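PDB 1TC5: putative D-tyrosyl-tRNA(Tyr) deacylase 2 from Leishmania major, which probably hydrolyses D-tyrosyl-tRNA(Tyr) into D-tyrosine and free tRNA(Tyr), and may thereby protect the cell from D-tyrosine. Local coordinates for residues A[14-18]-A[70-74]; A[36-42]-A[93-99]. One frame throughout, in Å; residues are numbered along the deposited sequence.

Both contacts are buried and belong to the same mixed sheet, in which strands 10-18 and 37-45 are neighbours. Contact 2 lies near the centre of the chain. It pairs two parallel strands; seven backbone hydrogen bonds join them, with apolar side chains packed on both faces. Contact 1 lies farther out, about 12 Å from the centre of the chain. There the loop after helix 55-67 packs on strand 10-18, mainly through apolar side chains and one phenylalanine ring. The two contacts meet directly: Phe-74 O of contact 1 is a probable hydrogen-bond acceptor for Arg-36 NH2 of contact 2, 2.7 Å away. Both also reach the second subunit.

Contact 1: residues A[14-18]-A[70-74]; sequences MLQAM and IFTHF
Phe-71 packs on Leu-15 and Ala-17 at the middle of this largely apolar contact. The ring lies along the strand, with CZ at Leu-15 and the CE1 and CD1 side at Ala-17. Phe-71 CZ is 3.7 Å from Leu-15 CB. Two residues on, Ala-17 CB is 4.0 Å from Phe-71 CD1. The Phe-71 CG stands anti to the carbonyl carbon (chi1 -61°), which sends the ring from the loop toward the strand. Farther back along the loop, Ile-70 meets Leu-15 through the ends of both chains. Leu-15 CD1 and Ile-70 CD1 are 3.9 Å apart, and the two side chains cross at about a right angle.

The Phe-71 ring also meets backbone atoms. Leu-15 O sits at the ring edge, in its plane, 3.6 Å from Phe-71 CZ. A weakly polarised ring C-H may thus face the carbonyl oxygen. Ala-17 CA lies over one face. Ile-70 CG2, from the residue just before, lies over the centre of the opposite face, 3.5 Å above the plane.

His-73 NE2 is 3.5 Å from Met-18 O, but the angle is poor for a hydrogen bond.

The contact fastens the loop that follows helix 55-67 onto strand 10-18 of the mixed sheet. That strand runs between strands 37-45 and 190-193, and its backbone bonds to residues on both sides, Gln-16 to Met-39 and Leu-15 to His-190. Phe-71 bridges the same three strands: it packs on Val-38, and its ring meets that of His-190 at about 90°. Ile-70 continues onto Phe-192 of strand 190-193 and Val-111 of the second subunit.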
loop_
_atom_site.group_PDB
_atom_site.type_symbol
_atom_site.label_atom_id
_atom_site.label_comp_id
_atom_site.label_asym_id
_atom_site.label_seq_id
_atom_site.Cartn_x
_atom_site.Cartn_y
_atom_site.Cartn_z
ATOM N N MET A 14 5.319 4.749 2.435
ATOM C CA MET A 14 4.061 4.132 2.822
ATOM C C MET A 14 4.413 2.860 3.608
ATOM O O MET A 14 5.168 2.018 3.124
ATOM C CB MET A 14 3.205 3.800 1.588
ATOM C CG MET A 14 1.856 3.167 1.908
ATOM S SD MET A 14 0.818 2.762 0.461
ATOM C CE MET A 14 0.773 0.980 0.568
ATOM N N LEU A 15 3.861 2.738 4.811
ATOM C CA LEU A 15 4.230 1.687 5.753
ATOM C C LEU A 15 3.002 0.884 6.075
ATOM O O LEU A 15 1.981 1.458 6.466
ATOM C CB LEU A 15 4.783 2.290 7.056
ATOM C CG LEU A 15 5.818 3.409 6.923
ATOM C CD1 LEU A 15 6.036 4.115 8.283
ATOM C CD2 LEU A 15 7.119 2.882 6.365
ATOM N N GLN A 16 3.102 -0.441 5.921
ATOM C CA GLN A 16 1.988 -1.362 6.178
ATOM C C GLN A 16 2.428 -2.469 7.129
ATOM O O GLN A 16 3.587 -2.937 7.073
ATOM C CB GLN A 16 1.505 -2.040 4.889
ATOM C CG GLN A 16 0.910 -1.139 3.833
ATOM C CD GLN A 16 0.444 -1.902 2.600
ATOM O OE1 GLN A 16 -0.600 -2.558 2.637
ATOM N NE2 GLN A 16 1.196 -1.793 1.499
ATOM N N ALA A 17 1.512 -2.836 8.025
ATOM C CA ALA A 17 1.683 -3.989 8.924
ATOM C C ALA A 17 1.697 -5.277 8.102
ATOM O O ALA A 17 0.686 -5.638 7.478
ATOM C CB ALA A 17 0.560 -4.051 9.944
ATOM N N MET A 18 2.856 -5.925 8.094
ATOM C CA MET A 18 3.088 -7.163 7.356
ATOM C C MET A 18 2.977 -8.368 8.283
ATOM O O MET A 18 3.518 -8.356 9.397
ATOM C CB MET A 18 4.500 -7.140 6.746
ATOM C CG MET A 18 4.870 -8.392 5.918
ATOM S SD MET A 18 6.296 -8.080 4.867
ATOM C CE MET A 18 7.577 -7.733 6.127
ATOM N N ILE A 70 4.506 2.952 15.861
ATOM C CA ILE A 70 3.475 3.032 14.835
ATOM C C ILE A 70 2.498 1.880 14.945
ATOM O O ILE A 70 1.313 2.106 15.096
ATOM C CB ILE A 70 4.124 3.031 13.423
ATOM C CG1 ILE A 70 5.112 4.196 13.292
ATOM C CG2 ILE A 70 3.035 3.128 12.338
ATOM C CD1 ILE A 70 6.127 4.012 12.146
ATOM N N PHE A 71 3.022 0.651 14.869
ATOM C CA PHE A 71 2.208 -0.558 14.691
ATOM C C PHE A 71 1.927 -1.350 15.982
ATOM O O PHE A 71 2.731 -1.369 16.912
ATOM C CB PHE A 71 2.819 -1.484 13.626
ATOM C CG PHE A 71 2.909 -0.838 12.260
ATOM C CD1 PHE A 71 1.779 -0.630 11.508
ATOM C CD2 PHE A 71 4.130 -0.383 11.763
ATOM C CE1 PHE A 71 1.845 0.038 10.259
ATOM C CE2 PHE A 71 4.218 0.245 10.529
ATOM C CZ PHE A 71 3.067 0.475 9.779
ATOM N N THR A 72 0.782 -2.033 15.981
ATOM C CA THR A 72 0.210 -2.712 17.148
ATOM C C THR A 72 0.216 -4.235 17.012
ATOM O O THR A 72 -0.256 -4.945 17.901
ATOM C CB THR A 72 -1.265 -2.252 17.357
ATOM O OG1 THR A 72 -2.011 -2.460 16.155
ATOM C CG2 THR A 72 -1.358 -0.717 17.608
ATOM N N HIS A 73 0.790 -4.745 15.926
ATOM C CA HIS A 73 0.707 -6.174 15.616
ATOM C C HIS A 73 1.978 -6.989 15.907
ATOM O O HIS A 73 2.012 -8.193 15.709
ATOM C CB HIS A 73 0.372 -6.266 14.142
ATOM C CG HIS A 73 1.557 -6.093 13.238
ATOM N ND1 HIS A 73 1.562 -5.219 12.186
ATOM C CD2 HIS A 73 2.769 -6.692 13.219
ATOM C CE1 HIS A 73 2.705 -5.317 11.535
ATOM N NE2 HIS A 73 3.447 -6.213 12.130
ATOM N N PHE A 74 3.040 -6.342 16.344
ATOM C CA PHE A 74 4.333 -7.035 16.532
ATOM C C PHE A 74 4.339 -8.102 17.627
ATOM O O PHE A 74 5.031 -9.132 17.508
ATOM C CB PHE A 74 5.459 -6.047 16.854
ATOM C CG PHE A 74 5.732 -5.024 15.788
ATOM C CD1 PHE A 74 5.390 -5.234 14.455
ATOM C CD2 PHE A 74 6.375 -3.844 16.125
ATOM C CE1 PHE A 74 5.682 -4.298 13.522
ATOM C CE2 PHE A 74 6.654 -2.907 15.182
ATOM C CZ PHE A 74 6.309 -3.121 13.893
#

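Contact 2: residues A[36-42]-A[93-99]; sequences RGVMVYI and DILIVPQ
The Tyr-41 ring carries Gln-99 over one face. Gln-99 CG makes a CH-pi contact there, 4.1 Å from the ring centroid and 26° off the normal. The two side chains run side by side the same way, with ring and amide planes 60° apart. Gln-99 OE1 also lies above the plane of the Tyr-41 ring, offset toward the rim. The Gln-99 chain bends at chi2 (-78°), and its NE2 donates to Pro-98 O at 3.0 Å, close to the amide plane. This bond helps fix the amide's rotation. Val-97 CB approaches the Tyr-41 ring obliquely, 3.8 Å from CD1. At the other end, the Asp-93 carboxylate forms a salt bridge from OD2 to Arg-168 NE, and its OD1 accepts from Asn-166 N.

The backbones form a regular parallel ladder. Seven hydrogen bonds run from Asp-93 N to Arg-36 O at one end to Gln-99 N to Ile-42 O at the other. The bonds from Val-40 N to Leu-95 O and from Val-97 N to Val-40 O are the shortest, both 2.7 Å. Gly-37 CA comes 3.1 Å from Asp-93 O in a CA-H...O contact.

From Val-38 and Ile-94 onward, paired residues send their side chains to the same face. On the side of the sheet that carries Tyr-41, Met-39 and Leu-95 lie alongside each other, with SD to CD2 at 4.0 Å. On the other side, Val-40 CG2 meets Ile-94 CG2 at 3.9 Å, and Ile-42 CG2 touches Ile-96 CG2 at 4.1 Å.

Strands 37-45 and 93-98 lie inside the mixed sheet, between strands 10-18 and 169-171. Helix 119-136 packs on the Ile-42 and Ile-96 face through Tyr-126. Met-39 and Tyr-41 touch strand 180-184. In the homodimer, Tyr-41 OH is hydrogen-bonded to Gln-16 OE1, and Gln-99 OE1 to Thr-189 OG1, both of the second subunit.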
loop_
_atom_site.group_PDB
_atom_site.type_symbol
_atom_site.label_atom_id
_atom_site.label_comp_id
_atom_site.label_asym_id
_atom_site.label_seq_id
_atom_site.Cartn_x
_atom_site.Cartn_y
_atom_site.Cartn_z
ATOM N N ARG A 36 6.680 -11.586 9.789
ATOM C CA ARG A 36 5.968 -10.500 10.417
ATOM C C ARG A 36 6.865 -9.292 10.610
ATOM O O ARG A 36 8.024 -9.404 11.003
ATOM C CB ARG A 36 5.385 -10.903 11.756
ATOM C CG ARG A 36 4.456 -9.826 12.342
ATOM C CD ARG A 36 3.508 -10.374 13.375
ATOM N NE ARG A 36 4.200 -10.555 14.631
ATOM C CZ ARG A 36 4.342 -11.697 15.312
ATOM N NH1 ARG A 36 3.857 -12.858 14.896
ATOM N NH2 ARG A 36 4.991 -11.659 16.450
ATOM N N GLY A 37 6.300 -8.135 10.334
ATOM C CA GLY A 37 7.021 -6.885 10.514
ATOM C C GLY A 37 6.362 -5.767 9.745
ATOM O O GLY A 37 5.143 -5.600 9.826
ATOM N N VAL A 38 7.158 -5.003 9.016
ATOM C CA VAL A 38 6.661 -3.859 8.250
ATOM C C VAL A 38 7.125 -3.891 6.792
ATOM O O VAL A 38 8.308 -4.139 6.506
ATOM C CB VAL A 38 7.113 -2.555 8.908
ATOM C CG1 VAL A 38 6.740 -1.343 8.039
ATOM C CG2 VAL A 38 6.533 -2.444 10.324
ATOM N N MET A 39 6.181 -3.666 5.879
ATOM C CA MET A 39 6.472 -3.458 4.464
ATOM C C MET A 39 6.512 -1.961 4.165
ATOM O O MET A 39 5.538 -1.228 4.420
ATOM C CB MET A 39 5.449 -4.140 3.569
ATOM C CG MET A 39 5.786 -4.021 2.073
ATOM S SD MET A 39 4.853 -5.061 0.978
ATOM C CE MET A 39 3.259 -4.195 1.089
ATOM N N VAL A 40 7.640 -1.534 3.601
ATOM C CA VAL A 40 7.946 -0.134 3.351
ATOM C C VAL A 40 7.978 0.067 1.848
ATOM O O VAL A 40 8.762 -0.599 1.174
ATOM C CB VAL A 40 9.354 0.207 3.917
ATOM C CG1 VAL A 40 9.754 1.646 3.638
ATOM C CG2 VAL A 40 9.435 -0.091 5.415
ATOM N N TYR A 41 7.128 0.950 1.332
ATOM C CA TYR A 41 7.252 1.500 -0.015
ATOM C C TYR A 41 7.961 2.865 0.053
ATOM O O TYR A 41 7.584 3.713 0.836
ATOM C CB TYR A 41 5.877 1.710 -0.644
ATOM C CG TYR A 41 5.020 0.504 -0.977
ATOM C CD1 TYR A 41 5.472 -0.786 -0.829
ATOM C CD2 TYR A 41 3.714 0.681 -1.463
ATOM C CE1 TYR A 41 4.649 -1.888 -1.141
ATOM C CE2 TYR A 41 2.901 -0.392 -1.780
ATOM C CZ TYR A 41 3.371 -1.686 -1.623
ATOM O OH TYR A 41 2.569 -2.775 -1.933
ATOM N N ILE A 42 8.964 3.097 -0.794
ATOM C CA ILE A 42 9.758 4.301 -0.685
ATOM C C ILE A 42 9.977 5.027 -2.026
ATOM O O ILE A 42 10.249 4.421 -3.059
ATOM C CB ILE A 42 11.130 3.960 0.010
ATOM C CG1 ILE A 42 11.947 5.217 0.309
ATOM C CG2 ILE A 42 11.938 2.934 -0.790
ATOM C CD1 ILE A 42 12.997 4.949 1.399
ATOM N N ASP A 93 10.694 -8.360 10.863
ATOM C CA ASP A 93 11.251 -8.278 9.526
ATOM C C ASP A 93 10.829 -6.955 8.902
ATOM O O ASP A 93 9.806 -6.391 9.256
ATOM C CB ASP A 93 10.762 -9.468 8.673
ATOM C CG ASP A 93 11.440 -10.762 9.021
ATOM O OD1 ASP A 93 12.240 -10.829 9.985
ATOM O OD2 ASP A 93 11.240 -11.804 8.373
ATOM N N ILE A 94 11.651 -6.458 7.990
ATOM C CA ILE A 94 11.341 -5.270 7.193
ATOM C C ILE A 94 11.540 -5.660 5.730
ATOM O O ILE A 94 12.562 -6.265 5.359
ATOM C CB ILE A 94 12.230 -4.049 7.604
ATOM C CG1 ILE A 94 12.035 -3.722 9.091
ATOM C CG2 ILE A 94 11.885 -2.811 6.775
ATOM C CD1 ILE A 94 13.121 -2.821 9.663
ATOM N N LEU A 95 10.535 -5.340 4.930
ATOM C CA LEU A 95 10.517 -5.572 3.499
ATOM C C LEU A 95 10.385 -4.223 2.816
ATOM O O LEU A 95 9.396 -3.557 3.007
ATOM C CB LEU A 95 9.314 -6.445 3.131
ATOM C CG LEU A 95 9.136 -6.737 1.644
ATOM C CD1 LEU A 95 10.366 -7.392 1.067
ATOM C CD2 LEU A 95 7.915 -7.626 1.406
ATOM N N ILE A 96 11.388 -3.854 2.024
ATOM C CA ILE A 96 11.497 -2.519 1.418
ATOM C C ILE A 96 11.281 -2.689 -0.068
ATOM O O ILE A 96 11.958 -3.514 -0.714
ATOM C CB ILE A 96 12.918 -1.906 1.664
ATOM C CG1 ILE A 96 13.225 -1.838 3.158
ATOM C CG2 ILE A 96 13.010 -0.536 1.060
ATOM C CD1 ILE A 96 14.685 -1.629 3.482
ATOM N N VAL A 97 10.334 -1.924 -0.597
ATOM C CA VAL A 97 10.035 -1.918 -2.008
ATOM C C VAL A 97 10.179 -0.497 -2.580
ATOM O O VAL A 97 9.504 0.434 -2.117
ATOM C CB VAL A 97 8.602 -2.412 -2.237
ATOM C CG1 VAL A 97 8.336 -2.660 -3.698
ATOM C CG2 VAL A 97 8.355 -3.673 -1.397
ATOM N N PRO A 98 11.004 -0.331 -3.613
ATOM C CA PRO A 98 11.109 0.970 -4.262
ATOM C C PRO A 98 9.817 1.221 -5.035
ATOM O O PRO A 98 9.399 0.369 -5.824
ATOM C CB PRO A 98 12.319 0.813 -5.199
ATOM C CG PRO A 98 12.424 -0.659 -5.490
ATOM C CD PRO A 98 11.836 -1.356 -4.286
ATOM N N GLN A 99 9.178 2.356 -4.757
ATOM C CA GLN A 99 7.935 2.744 -5.410
ATOM C C GLN A 99 7.971 4.232 -5.695
ATOM O O GLN A 99 7.314 5.000 -5.021
ATOM C CB GLN A 99 6.755 2.404 -4.505
ATOM C CG GLN A 99 6.514 0.917 -4.366
ATOM C CD GLN A 99 5.815 0.348 -5.583
ATOM O OE1 GLN A 99 4.595 0.499 -5.707
ATOM N NE2 GLN A 99 6.585 -0.269 -6.504
#